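Local structure of D-ribitol-5-phosphate phosphatase (Bacteroides thetaiotaomicron, 4JB3) at residues K25-D30 / L118-S123. The protein removes the phosphate from D-ribitol 5-phosphate and D-ribitol 1-phosphate, and also dephosphorylates the riboflavin precursor 5-amino-6-(5-phospho-D-ribitylamino)uracil. Residues are numbered along the deposited sequence; the frame is centred on the assembly and turned at random.
With NA (sodium ion), chain B.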
# COMPACT_ATOMS: atom_id res chain seq x y z
N LYS A 25 20.12 1.84 3.11
CA LYS A 25 20.33 1.85 1.66
C LYS A 25 19.04 1.68 0.87
O LYS A 25 18.98 2.05 -0.30
CB LYS A 25 21.32 0.77 1.26
CG LYS A 25 22.72 1.00 1.78
CD LYS A 25 23.65 -0.15 1.42
CE LYS A 25 25.07 0.14 1.88
NZ LYS A 25 25.80 -1.10 2.27
N ASN A 26 18.03 1.11 1.52
CA ASN A 26 16.78 0.76 0.85
C ASN A 26 15.60 1.22 1.67
O ASN A 26 15.67 1.22 2.90
CB ASN A 26 16.65 -0.76 0.67
CG ASN A 26 17.96 -1.40 0.29
OD1 ASN A 26 18.45 -1.23 -0.84
ND2 ASN A 26 18.55 -2.15 1.21
N ILE A 27 14.50 1.59 1.00
CA ILE A 27 13.28 1.99 1.69
C ILE A 27 12.12 1.23 1.08
O ILE A 27 11.98 1.20 -0.14
CB ILE A 27 13.03 3.51 1.58
CG1 ILE A 27 14.23 4.30 2.11
CG2 ILE A 27 11.78 3.90 2.38
CD1 ILE A 27 14.15 5.81 1.89
N VAL A 28 11.33 0.59 1.93
CA VAL A 28 10.17 -0.19 1.50
C VAL A 28 8.93 0.49 2.05
O VAL A 28 8.79 0.63 3.26
CB VAL A 28 10.26 -1.64 2.04
CG1 VAL A 28 9.02 -2.44 1.63
CG2 VAL A 28 11.51 -2.34 1.51
N PHE A 29 8.05 0.93 1.15
CA PHE A 29 6.81 1.61 1.53
C PHE A 29 5.59 0.71 1.34
O PHE A 29 5.50 -0.04 0.37
CB PHE A 29 6.56 2.82 0.62
CG PHE A 29 7.49 3.97 0.83
CD1 PHE A 29 7.26 4.90 1.85
CD2 PHE A 29 8.57 4.16 -0.02
CE1 PHE A 29 8.11 5.99 2.03
CE2 PHE A 29 9.42 5.25 0.15
CZ PHE A 29 9.19 6.16 1.18
N ASP A 30 4.62 0.84 2.24
CA ASP A 30 3.27 0.37 1.97
C ASP A 30 2.58 1.40 1.06
O ASP A 30 3.07 2.53 0.92
CB ASP A 30 2.50 0.23 3.28
CG ASP A 30 1.22 -0.56 3.13
OD1 ASP A 30 0.98 -1.16 2.05
OD2 ASP A 30 0.46 -0.62 4.10
N LEU A 118 10.09 10.61 -5.16
CA LEU A 118 10.95 10.75 -6.34
C LEU A 118 12.35 11.23 -5.94
O LEU A 118 13.36 10.78 -6.51
CB LEU A 118 10.35 11.74 -7.34
CG LEU A 118 9.19 11.23 -8.17
CD1 LEU A 118 8.75 12.33 -9.12
CD2 LEU A 118 9.55 9.97 -8.95
N GLY A 119 12.41 12.12 -4.96
CA GLY A 119 13.68 12.63 -4.48
C GLY A 119 14.50 11.55 -3.80
O GLY A 119 15.72 11.52 -3.92
N LEU A 120 13.82 10.66 -3.08
CA LEU A 120 14.50 9.53 -2.45
C LEU A 120 15.25 8.64 -3.42
O LEU A 120 16.27 8.06 -3.07
CB LEU A 120 13.51 8.68 -1.67
CG LEU A 120 12.96 9.32 -0.41
CD1 LEU A 120 11.92 8.40 0.21
CD2 LEU A 120 14.08 9.64 0.59
N ARG A 121 14.73 8.52 -4.64
CA ARG A 121 15.28 7.55 -5.58
C ARG A 121 16.68 7.90 -6.03
O ARG A 121 17.40 7.04 -6.52
CB ARG A 121 14.35 7.35 -6.78
CG ARG A 121 13.00 6.77 -6.37
CD ARG A 121 12.27 6.20 -7.56
NE ARG A 121 12.96 5.04 -8.10
CZ ARG A 121 12.68 4.48 -9.28
NH1 ARG A 121 11.72 4.99 -10.04
NH2 ARG A 121 13.37 3.43 -9.70
N LYS A 122 17.08 9.15 -5.83
CA LYS A 122 18.44 9.56 -6.16
C LYS A 122 19.45 8.95 -5.19
O LYS A 122 20.62 8.77 -5.52
CB LYS A 122 18.57 11.08 -6.11
CG LYS A 122 17.48 11.82 -6.86
CD LYS A 122 17.84 13.28 -7.05
CE LYS A 122 16.63 14.09 -7.50
NZ LYS A 122 15.97 13.50 -8.70
N SER A 123 18.98 8.61 -3.99
CA SER A 123 19.85 8.18 -2.91
C SER A 123 19.57 6.77 -2.39
O SER A 123 20.42 6.18 -1.71
CB SER A 123 19.76 9.16 -1.73
OG SER A 123 20.17 10.46 -2.11
NA NA B . -1.28 0.33 5.15
O HOH W 1 21.30 2.81 -1.58
O HOH W 2 -3.38 0.61 6.22
O HOH W 3 -0.91 -1.42 6.74
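In the Rossmann-like core of this HAD phosphatase, L120 from helix 111-120 packs against I27 and F29 of strand 26-29, the strand that leads into the active site. The contact is small, buried and apolar. One methyl, L120 CD1, does most of the touching. It lies 3.8 Å from I27 CD1 and 3.7 Å from F29 CZ, so it reaches both strand side chains at once. The second methyl, L120 CD2, meets I27 CD1 at 4.0 Å. The I27 and L120 side chains cross at about a right angle. L120 CD1 reaches the F29 ring at its edge, close to the ring plane. One face of that ring carries I27 CG2, 3.5 Å above the plane and offset toward the rim. I27 has CG1 anti to the carbonyl carbon (chi1 -56°), and the extended second torsion (173°) carries CD1 on to the leucine. At the start of the strand, one water donates to K25 O at 2.8 Å and weakly to S123 O. At the other end, D30 OD2 binds the sodium ion at 2.2 Å, together with G32, D194 and two waters. As in related HAD phosphatases, D30 is probably the nucleophile and a ligand of the magnesium ion. D30 OD1 is hydrogen-bonded to S130 OG and forms a salt bridge with K169 NZ. Strand 26-29 is the middle of the five-stranded parallel sheet, between strands 125-130 and 189-192. V126 and V192 from these neighbours also touch F29. Helix 219-226 closes the same apolar cluster, with L226 against I27 and L120, and L222 against F29.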